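Local coordinates for protein glucose-1-phosphate thymidylyltransferase (Bacillus anthracis, PDB 4ECM) that catalyses the transfer of a thymidylyl group to glucose 1-phosphate, giving dTDP-glucose and pyrophosphate, a step in dTDP-L-rhamnose biosynthesis, at residues Y142-L156 against V192-S204. Numbering follows the deposited sequence. Where two conformers were deposited one is given.
Sequences YVEEFTNQKEGAKVL and VTGIYLYDSKVFS. With DAU (2'deoxy-thymidine-5'-diphospho-alpha-D-glucose), chain B.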
ATOM      1  N   TYR A 142      -2.177  38.350   4.672  1.00 25.22           N
ATOM      2  CA  TYR A 142      -3.491  38.078   5.232  1.00 24.42           C
ATOM      3  C   TYR A 142      -3.382  37.530   6.661  1.00 24.44           C
ATOM      4  O   TYR A 142      -4.174  37.905   7.547  1.00 24.35           O
ATOM      5  CB  TYR A 142      -4.246  37.097   4.347  1.00 24.67           C
ATOM      6  CG  TYR A 142      -4.241  37.492   2.886  1.00 21.57           C
ATOM      7  CD1 TYR A 142      -4.751  38.724   2.475  1.00 25.11           C
ATOM      8  CD2 TYR A 142      -3.742  36.630   1.921  1.00 24.07           C
ATOM      9  CE1 TYR A 142      -4.743  39.094   1.129  1.00 28.77           C
ATOM     10  CE2 TYR A 142      -3.741  36.978   0.565  1.00 24.23           C
ATOM     11  CZ  TYR A 142      -4.237  38.201   0.180  1.00 25.05           C
ATOM     12  OH  TYR A 142      -4.219  38.537  -1.131  1.00 28.29           O
ATOM     13  N   VAL A 143      -2.401  36.664   6.885  1.00 22.12           N
ATOM     14  CA  VAL A 143      -2.175  36.112   8.207  1.00 23.63           C
ATOM     15  C   VAL A 143      -1.768  37.239   9.182  1.00 24.29           C
ATOM     16  O   VAL A 143      -2.262  37.297  10.296  1.00 24.03           O
ATOM     17  CB  VAL A 143      -1.125  34.995   8.187  1.00 24.45           C
ATOM     18  CG1 VAL A 143      -0.757  34.571   9.604  1.00 24.09           C
ATOM     19  CG2 VAL A 143      -1.633  33.819   7.368  1.00 22.84           C
ATOM     20  N   GLU A 144      -0.905  38.145   8.737  1.00 25.52           N
ATOM     21  CA  GLU A 144      -0.481  39.287   9.557  1.00 27.33           C
ATOM     22  C   GLU A 144      -1.642  40.187   9.946  1.00 27.67           C
ATOM     23  O   GLU A 144      -1.711  40.643  11.091  1.00 28.61           O
ATOM     24  CB  GLU A 144       0.585  40.113   8.834  1.00 28.51           C
ATOM     25  CG  GLU A 144       1.905  39.394   8.706  1.00 31.84           C
ATOM     26  CD  GLU A 144       2.914  40.146   7.845  1.00 37.14           C
ATOM     27  OE1 GLU A 144       2.516  41.091   7.120  1.00 38.65           O
ATOM     28  OE2 GLU A 144       4.103  39.770   7.898  1.00 34.59           O
ATOM     29  N   GLU A 145      -2.533  40.474   8.999  1.00 27.83           N
ATOM     30  CA  GLU A 145      -3.718  41.272   9.312  1.00 29.47           C
ATOM     31  C   GLU A 145      -4.587  40.558  10.307  1.00 27.32           C
ATOM     32  O   GLU A 145      -5.077  41.167  11.252  1.00 28.44           O
ATOM     33  CB  GLU A 145      -4.592  41.557   8.099  1.00 30.48           C
ATOM     34  CG  GLU A 145      -4.226  42.760   7.299  1.00 38.75           C
ATOM     35  CD  GLU A 145      -5.267  43.077   6.211  1.00 43.68           C
ATOM     36  OE1 GLU A 145      -6.472  42.778   6.390  1.00 43.05           O
ATOM     37  OE2 GLU A 145      -4.862  43.646   5.183  1.00 52.41           O
ATOM     38  N   PHE A 146      -4.825  39.275  10.063  1.00 25.57           N
ATOM     39  CA  PHE A 146      -5.648  38.495  10.961  1.00 24.75           C
ATOM     40  C   PHE A 146      -5.060  38.457  12.390  1.00 24.49           C
ATOM     41  O   PHE A 146      -5.810  38.548  13.351  1.00 23.27           O
ATOM     42  CB  PHE A 146      -5.864  37.101  10.410  1.00 24.52           C
ATOM     43  CG  PHE A 146      -6.826  36.277  11.212  1.00 25.13           C
ATOM     44  CD1 PHE A 146      -8.133  36.688  11.371  1.00 22.89           C
ATOM     45  CD2 PHE A 146      -6.439  35.064  11.757  1.00 23.60           C
ATOM     46  CE1 PHE A 146      -9.030  35.934  12.106  1.00 23.53           C
ATOM     47  CE2 PHE A 146      -7.334  34.293  12.483  1.00 26.23           C
ATOM     48  CZ  PHE A 146      -8.635  34.728  12.656  1.00 23.91           C
ATOM     49  N   THR A 147      -3.735  38.353  12.502  0.50 25.01           N
ATOM     50  CA  THR A 147      -3.060  38.324  13.804  0.50 25.70           C
ATOM     51  C   THR A 147      -3.290  39.635  14.560  0.50 26.48           C
ATOM     52  O   THR A 147      -3.218  39.672  15.783  0.50 27.20           O
ATOM     53  CB  THR A 147      -1.547  38.025  13.652  0.50 26.32           C
ATOM     54  OG1 THR A 147      -1.369  36.704  13.114  0.50 25.83           O
ATOM     55  CG2 THR A 147      -0.838  38.110  14.993  0.50 26.43           C
ATOM     56  N   ASN A 148      -3.583  40.701  13.818  1.00 27.14           N
ATOM     57  CA  ASN A 148      -3.898  42.003  14.392  1.00 28.69           C
ATOM     58  C   ASN A 148      -5.397  42.209  14.583  1.00 28.77           C
ATOM     59  O   ASN A 148      -5.815  43.278  14.997  1.00 28.61           O
ATOM     60  CB  ASN A 148      -3.342  43.128  13.524  1.00 29.28           C
ATOM     61  CG  ASN A 148      -1.882  43.348  13.762  1.00 33.49           C
ATOM     62  OD1 ASN A 148      -1.456  43.541  14.898  1.00 38.18           O
ATOM     63  ND2 ASN A 148      -1.099  43.332  12.698  1.00 40.38           N
ATOM     64  N   GLN A 149      -6.196  41.179  14.305  1.00 27.94           N
ATOM     65  CA  GLN A 149      -7.645  41.272  14.424  1.00 28.26           C
ATOM     66  C   GLN A 149      -8.030  40.727  15.797  1.00 28.02           C
ATOM     67  O   GLN A 149      -7.666  39.609  16.133  1.00 26.86           O
ATOM     68  CB  GLN A 149      -8.297  40.489  13.282  1.00 28.09           C
ATOM     69  CG  GLN A 149      -9.807  40.522  13.243  1.00 28.52           C
ATOM     70  CD  GLN A 149     -10.344  39.745  12.057  1.00 26.00           C
ATOM     71  OE1 GLN A 149      -9.838  39.880  10.949  1.00 27.42           O
ATOM     72  NE2 GLN A 149     -11.379  38.939  12.282  1.00 22.99           N
ATOM     73  N   LYS A 150      -8.754  41.528  16.580  1.00 28.61           N
ATOM     74  CA  LYS A 150      -9.102  41.179  17.951  1.00 30.73           C
ATOM     75  C   LYS A 150      -9.642  39.767  18.083  1.00 29.36           C
ATOM     76  O   LYS A 150      -9.195  39.016  18.935  1.00 27.92           O
ATOM     77  CB  LYS A 150     -10.082  42.194  18.574  1.00 33.43           C
ATOM     78  CG  LYS A 150     -10.408  41.858  20.034  1.00 37.07           C
ATOM     79  CD  LYS A 150     -11.010  43.027  20.807  1.00 46.39           C
ATOM     80  CE  LYS A 150     -12.339  43.488  20.232  1.00 52.30           C
ATOM     81  NZ  LYS A 150     -12.977  44.519  21.109  1.00 56.61           N
ATOM     82  N   GLU A 151     -10.616  39.426  17.254  1.00 28.75           N
ATOM     83  CA  GLU A 151     -11.148  38.082  17.234  1.00 28.80           C
ATOM     84  C   GLU A 151     -11.873  37.831  15.929  1.00 27.13           C
ATOM     85  O   GLU A 151     -11.971  38.710  15.089  1.00 27.02           O
ATOM     86  CB  GLU A 151     -12.136  37.880  18.378  1.00 29.05           C
ATOM     87  CG  GLU A 151     -13.424  38.691  18.218  1.00 32.15           C
ATOM     88  CD  GLU A 151     -14.482  38.303  19.237  1.00 37.77           C
ATOM     89  OE1 GLU A 151     -14.798  37.081  19.358  1.00 36.69           O
ATOM     90  OE2 GLU A 151     -15.005  39.228  19.900  1.00 37.82           O
ATOM     91  N   GLY A 152     -12.386  36.617  15.771  1.00 26.53           N
ATOM     92  CA  GLY A 152     -13.206  36.285  14.623  1.00 26.31           C
ATOM     93  C   GLY A 152     -12.597  35.416  13.553  1.00 25.24           C
ATOM     94  O   GLY A 152     -11.924  34.425  13.841  1.00 26.99           O
ATOM     95  N   ALA A 153     -12.853  35.806  12.306  1.00 25.07           N
ATOM     96  CA  ALA A 153     -12.424  35.060  11.150  1.00 24.03           C
ATOM     97  C   ALA A 153     -12.152  35.994   9.996  1.00 24.16           C
ATOM     98  O   ALA A 153     -12.489  37.196  10.043  1.00 25.31           O
ATOM     99  CB  ALA A 153     -13.508  34.041  10.751  1.00 21.43           C
ATOM    100  N   LYS A 154     -11.556  35.419   8.963  1.00 22.29           N
ATOM    101  CA  LYS A 154     -11.239  36.116   7.735  1.00 22.78           C
ATOM    102  C   LYS A 154     -11.346  35.142   6.565  1.00 21.56           C
ATOM    103  O   LYS A 154     -10.914  33.989   6.656  1.00 19.77           O
ATOM    104  CB  LYS A 154      -9.821  36.712   7.799  1.00 22.79           C
ATOM    105  CG  LYS A 154      -9.351  37.397   6.504  1.00 23.53           C
ATOM    106  CD  LYS A 154      -7.933  37.977   6.613  1.00 19.90           C
ATOM    107  CE  LYS A 154      -7.827  39.198   7.567  1.00 23.04           C
ATOM    108  NZ  LYS A 154      -8.598  40.411   7.159  1.00 18.23           N
ATOM    109  N   VAL A 155     -11.942  35.615   5.482  1.00 21.34           N
ATOM    110  CA  VAL A 155     -12.100  34.845   4.253  1.00 21.40           C
ATOM    111  C   VAL A 155     -11.416  35.630   3.146  1.00 22.25           C
ATOM    112  O   VAL A 155     -11.281  36.873   3.239  1.00 22.01           O
ATOM    113  CB  VAL A 155     -13.589  34.570   3.909  1.00 21.84           C
ATOM    114  CG1 VAL A 155     -14.204  33.652   4.959  1.00 21.16           C
ATOM    115  CG2 VAL A 155     -14.389  35.879   3.785  1.00 22.26           C
ATOM    116  N   LEU A 156     -10.948  34.904   2.130  1.00 21.50           N
ATOM    117  CA  LEU A 156     -10.232  35.485   0.997  1.00 21.78           C
ATOM    118  C   LEU A 156     -11.076  35.272  -0.248  1.00 22.55           C
ATOM    119  O   LEU A 156     -11.495  34.146  -0.532  1.00 21.93           O
ATOM    120  CB  LEU A 156      -8.865  34.831   0.836  1.00 21.47           C
ATOM    121  CG  LEU A 156      -7.973  34.851   2.085  1.00 26.19           C
ATOM    122  CD1 LEU A 156      -6.574  34.260   1.778  1.00 23.68           C
ATOM    123  CD2 LEU A 156      -7.853  36.262   2.670  1.00 23.92           C
ATOM    124  N   VAL A 192     -15.881  32.765  -2.465  1.00 21.99           N
ATOM    125  CA  VAL A 192     -15.201  32.661  -1.174  1.00 20.36           C
ATOM    126  C   VAL A 192     -14.295  31.435  -1.315  1.00 20.73           C
ATOM    127  O   VAL A 192     -14.762  30.287  -1.326  1.00 20.63           O
ATOM    128  CB  VAL A 192     -16.194  32.519   0.004  1.00 21.31           C
ATOM    129  CG1 VAL A 192     -15.450  32.383   1.342  1.00 18.28           C
ATOM    130  CG2 VAL A 192     -17.130  33.708   0.056  1.00 18.94           C
ATOM    131  N   THR A 193     -13.002  31.690  -1.451  1.00 20.42           N
ATOM    132  CA  THR A 193     -12.033  30.631  -1.672  1.00 20.70           C
ATOM    133  C   THR A 193     -11.888  29.726  -0.472  1.00 21.21           C
ATOM    134  O   THR A 193     -12.334  30.058   0.624  1.00 19.10           O
ATOM    135  CB  THR A 193     -10.645  31.187  -1.963  1.00 20.95           C
ATOM    136  OG1 THR A 193     -10.153  31.858  -0.799  1.00 22.09           O
ATOM    137  CG2 THR A 193     -10.686  32.141  -3.143  1.00 20.56           C
ATOM    138  N   GLY A 194     -11.218  28.591  -0.701  1.00 20.80           N
ATOM    139  CA  GLY A 194     -10.971  27.597   0.323  1.00 20.08           C
ATOM    140  C   GLY A 194      -9.744  27.852   1.188  1.00 20.66           C
ATOM    141  O   GLY A 194      -8.986  26.917   1.485  1.00 20.98           O
ATOM    142  N   ILE A 195      -9.538  29.110   1.574  1.00 20.12           N
ATOM    143  CA  ILE A 195      -8.456  29.488   2.471  1.00 20.59           C
ATOM    144  C   ILE A 195      -9.144  30.271   3.556  1.00 21.15           C
ATOM    145  O   ILE A 195      -9.640  31.367   3.302  1.00 23.09           O
ATOM    146  CB  ILE A 195      -7.380  30.371   1.829  1.00 21.34           C
ATOM    147  CG1 ILE A 195      -6.760  29.709   0.591  1.00 22.50           C
ATOM    148  CG2 ILE A 195      -6.266  30.657   2.859  1.00 19.56           C
ATOM    149  CD1 ILE A 195      -7.634  29.693  -0.624  1.00 28.33           C
ATOM    150  N   TYR A 196      -9.205  29.693   4.750  1.00 20.85           N
ATOM    151  CA  TYR A 196      -9.929  30.277   5.867  1.00 21.14           C
ATOM    152  C   TYR A 196      -9.019  30.554   7.065  1.00 21.81           C
ATOM    153  O   TYR A 196      -8.147  29.747   7.404  1.00 20.97           O
ATOM    154  CB  TYR A 196     -11.037  29.306   6.304  1.00 21.10           C
ATOM    155  CG  TYR A 196     -11.884  28.808   5.159  1.00 20.33           C
ATOM    156  CD1 TYR A 196     -12.830  29.625   4.559  1.00 21.10           C
ATOM    157  CD2 TYR A 196     -11.742  27.521   4.674  1.00 21.06           C
ATOM    158  CE1 TYR A 196     -13.596  29.174   3.499  1.00 21.62           C
ATOM    159  CE2 TYR A 196     -12.515  27.060   3.618  1.00 22.32           C
ATOM    160  CZ  TYR A 196     -13.434  27.887   3.037  1.00 20.28           C
ATOM    161  OH  TYR A 196     -14.186  27.427   1.981  1.00 22.03           O
ATOM    162  N   LEU A 197      -9.219  31.704   7.700  1.00 21.69           N
ATOM    163  CA  LEU A 197      -8.462  32.039   8.884  1.00 21.77           C
ATOM    164  C   LEU A 197      -9.474  32.144  10.010  1.00 22.15           C
ATOM    165  O   LEU A 197     -10.411  32.948   9.922  1.00 22.76           O
ATOM    166  CB  LEU A 197      -7.638  33.318   8.706  1.00 22.33           C
ATOM    167  CG  LEU A 197      -6.606  33.303   7.556  1.00 22.02           C
ATOM    168  CD1 LEU A 197      -7.267  33.647   6.211  1.00 18.26           C
ATOM    169  CD2 LEU A 197      -5.475  34.258   7.797  1.00 18.98           C
ATOM    170  N   TYR A 198      -9.303  31.307  11.044  1.00 22.35           N
ATOM    171  CA  TYR A 198     -10.244  31.238  12.189  1.00 22.53           C
ATOM    172  C   TYR A 198      -9.592  31.315  13.570  1.00 23.54           C
ATOM    173  O   TYR A 198      -8.419  30.962  13.741  1.00 23.27           O
ATOM    174  CB  TYR A 198     -11.013  29.911  12.190  1.00 22.08           C
ATOM    175  CG  TYR A 198     -11.900  29.632  11.001  1.00 21.13           C
ATOM    176  CD1 TYR A 198     -12.914  30.509  10.650  1.00 23.25           C
ATOM    177  CD2 TYR A 198     -11.781  28.452  10.286  1.00 21.80           C
ATOM    178  CE1 TYR A 198     -13.748  30.260   9.578  1.00 23.95           C
ATOM    179  CE2 TYR A 198     -12.633  28.174   9.198  1.00 22.83           C
ATOM    180  CZ  TYR A 198     -13.611  29.093   8.852  1.00 24.00           C
ATOM    181  OH  TYR A 198     -14.462  28.861   7.791  1.00 22.91           O
ATOM    182  N   ASP A 199     -10.363  31.792  14.553  1.00 23.78           N
ATOM    183  CA  ASP A 199      -9.926  31.730  15.931  1.00 24.40           C
ATOM    184  C   ASP A 199     -10.497  30.411  16.471  1.00 25.28           C
ATOM    185  O   ASP A 199     -11.262  29.730  15.787  1.00 22.78           O
ATOM    186  CB  ASP A 199     -10.330  32.959  16.769  1.00 26.36           C
ATOM    187  CG  ASP A 199     -11.836  33.131  16.939  1.00 25.38           C
ATOM    188  OD1 ASP A 199     -12.616  32.242  16.560  1.00 25.33           O
ATOM    189  OD2 ASP A 199     -12.232  34.188  17.480  1.00 25.88           O
ATOM    190  N   SER A 200     -10.138  30.051  17.695  1.00 25.88           N
ATOM    191  CA  SER A 200     -10.546  28.760  18.253  1.00 27.26           C
ATOM    192  C   SER A 200     -12.047  28.616  18.537  1.00 27.65           C
ATOM    193  O   SER A 200     -12.496  27.526  18.875  1.00 29.23           O
ATOM    194  CB  SER A 200      -9.757  28.473  19.530  1.00 28.78           C
ATOM    195  OG  SER A 200     -10.082  29.426  20.522  1.00 28.33           O
ATOM    196  N   LYS A 201     -12.823  29.679  18.375  1.00 27.05           N
ATOM    197  CA  LYS A 201     -14.252  29.605  18.641  1.00 28.23           C
ATOM    198  C   LYS A 201     -15.006  28.805  17.591  1.00 28.48           C
ATOM    199  O   LYS A 201     -16.143  28.395  17.823  1.00 27.56           O
ATOM    200  CB  LYS A 201     -14.861  31.008  18.766  1.00 29.75           C
ATOM    201  CG  LYS A 201     -14.328  31.793  19.974  1.00 33.86           C
ATOM    202  CD  LYS A 201     -15.119  33.084  20.224  1.00 40.42           C
ATOM    203  CE  LYS A 201     -14.619  33.816  21.493  1.00 43.43           C
ATOM    204  NZ  LYS A 201     -15.260  35.168  21.688  1.00 44.39           N
ATOM    205  N   VAL A 202     -14.373  28.554  16.446  1.00 27.47           N
ATOM    206  CA  VAL A 202     -15.034  27.828  15.377  1.00 26.84           C
ATOM    207  C   VAL A 202     -15.489  26.428  15.822  1.00 29.85           C
ATOM    208  O   VAL A 202     -16.553  25.945  15.398  1.00 29.66           O
ATOM    209  CB  VAL A 202     -14.143  27.736  14.120  1.00 26.28           C
ATOM    210  CG1 VAL A 202     -12.846  26.985  14.420  1.00 24.27           C
ATOM    211  CG2 VAL A 202     -14.902  27.079  12.947  1.00 24.98           C
ATOM    212  N   PHE A 203     -14.717  25.796  16.701  1.00 30.55           N
ATOM    213  CA  PHE A 203     -15.026  24.432  17.142  1.00 32.56           C
ATOM    214  C   PHE A 203     -16.301  24.323  17.961  1.00 35.66           C
ATOM    215  O   PHE A 203     -17.064  23.363  17.788  1.00 36.04           O
ATOM    216  CB  PHE A 203     -13.831  23.799  17.877  1.00 32.41           C
ATOM    217  CG  PHE A 203     -12.584  23.783  17.054  1.00 29.41           C
ATOM    218  CD1 PHE A 203     -12.512  23.002  15.908  1.00 29.29           C
ATOM    219  CD2 PHE A 203     -11.501  24.566  17.394  1.00 26.49           C
ATOM    220  CE1 PHE A 203     -11.374  23.012  15.113  1.00 27.37           C
ATOM    221  CE2 PHE A 203     -10.362  24.569  16.612  1.00 29.52           C
ATOM    222  CZ  PHE A 203     -10.303  23.787  15.465  1.00 27.31           C
ATOM    223  N   SER A 204     -16.535  25.288  18.843  1.00 37.85           N
ATOM    224  CA  SER A 204     -17.756  25.291  19.644  1.00 42.67           C
ATOM    225  C   SER A 204     -18.985  25.435  18.732  1.00 44.21           C
ATOM    226  O   SER A 204     -20.041  24.865  19.007  1.00 46.42           O
ATOM    227  CB  SER A 204     -17.720  26.414  20.670  1.00 42.82           C
ATOM    228  OG  SER A 204     -17.587  27.652  20.001  1.00 46.89           O
TER
HETATM  229  O6  DAU B 301     -12.904  25.585  -3.802  1.00 29.54           O
HETATM  230  C6  DAU B 301     -13.593  26.609  -3.082  1.00 29.79           C
HETATM  231  C5  DAU B 301     -14.944  26.087  -2.617  1.00 29.00           C
HETATM  232  O5  DAU B 301     -14.705  24.910  -1.850  1.00 28.07           O
HETATM  233  C4  DAU B 301     -15.703  27.131  -1.790  1.00 28.91           C
HETATM  234  O4  DAU B 301     -16.019  28.270  -2.580  1.00 24.77           O
HETATM  235  C3  DAU B 301     -16.998  26.573  -1.203  1.00 26.95           C
HETATM  236  O3  DAU B 301     -17.585  27.572  -0.341  1.00 23.48           O
HETATM  237  C2  DAU B 301     -16.661  25.297  -0.423  1.00 27.75           C
HETATM  238  O2  DAU B 301     -17.856  24.661   0.067  1.00 27.92           O
HETATM  239  C1  DAU B 301     -15.879  24.314  -1.285  1.00 28.85           C
HETATM  240  O1  DAU B 301     -16.725  23.834  -2.324  1.00 31.50           O
HETATM  241  P2  DAU B 301     -16.421  22.427  -3.055  1.00 34.76           P
HETATM  242  O3P DAU B 301     -15.277  22.568  -4.030  1.00 38.83           O
HETATM  243  O4P DAU B 301     -17.747  21.878  -3.498  1.00 29.34           O
HETATM  244  OPP DAU B 301     -15.853  21.529  -1.835  1.00 38.28           O
HETATM  245  P   DAU B 301     -15.368  20.010  -2.043  1.00 39.92           P
HETATM  246  O1P DAU B 301     -14.788  19.861  -3.429  1.00 46.25           O
HETATM  247  O2P DAU B 301     -16.459  19.114  -1.579  1.00 42.20           O
HETATM  248  O5' DAU B 301     -14.133  19.897  -1.013  1.00 43.44           O
HETATM  249  C5' DAU B 301     -12.931  20.583  -1.298  1.00 40.53           C
HETATM  250  C4' DAU B 301     -11.723  20.086  -0.504  1.00 38.69           C
HETATM  251  O4' DAU B 301     -11.996  19.818   0.869  1.00 32.54           O
HETATM  252  C3' DAU B 301     -11.089  18.847  -1.100  1.00 37.76           C
HETATM  253  O3' DAU B 301      -9.712  19.180  -1.295  1.00 43.53           O
HETATM  254  C2' DAU B 301     -11.239  17.763  -0.061  1.00 37.01           C
HETATM  255  C1' DAU B 301     -11.573  18.515   1.219  1.00 33.84           C
HETATM  256  N11 DAU B 301     -12.706  17.992   2.000  1.00 32.61           N
HETATM  257  C61 DAU B 301     -13.972  17.902   1.366  1.00 32.98           C
HETATM  258  C51 DAU B 301     -14.978  17.125   1.906  1.00 36.09           C
HETATM  259  C5A DAU B 301     -16.356  17.126   1.278  1.00 34.46           C
HETATM  260  C21 DAU B 301     -12.432  17.109   3.063  1.00 29.24           C
HETATM  261  O21 DAU B 301     -11.209  17.140   3.613  1.00 28.98           O
HETATM  262  N31 DAU B 301     -13.397  16.337   3.621  1.00 35.32           N
HETATM  263  C41 DAU B 301     -14.648  16.298   3.094  1.00 35.39           C
HETATM  264  O41 DAU B 301     -15.593  15.507   3.650  1.00 43.28           O
HETATM  265  O   HOH W   1     -14.668  35.043  17.386  1.00 31.73           O
HETATM  266  O   HOH W   2     -11.945  32.153   2.223  1.00 14.14           O
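L197 packs between helix 142-147 and strand 195-198, against F146 and V143. Its CB sits over one face of the F146 ring, 3.9 Å from the centroid, in a CH-pi contact, while CD2 runs on to V143 CG2 and the two side chains cross at about a right angle. With F146 CG anti to the backbone N (chi1 -174°), the ring edge meets D199 N in plane. Strands 153-156 and 195-198 run antiparallel: K154 and L197 form the two backbone hydrogen bonds of a hydrogen-bonded pair, K154 N to L197 O at 2.9 Å. On the other sheet face A153 CB touches the edge of the Y198 ring, 3.6 Å from CD1. Beside the corner at G194, T193 grips L156 O twice, through its N and through OG1 (2.7 Å), the hydroxyl coming from above the carbonyl plane. At the far end G152 N reaches D199 OD2 from above the carboxylate plane, while OD1 takes K201 N, a capping bond, and the Y226 hydroxyl. V192 O accepts from the glucose O4 of dTDP-glucose. At the charged end, a water donating to E151 OE1 and D199 OD2, with K201 and R229 salt-bridged to E151, probably offsets the nearness of the two carboxylates.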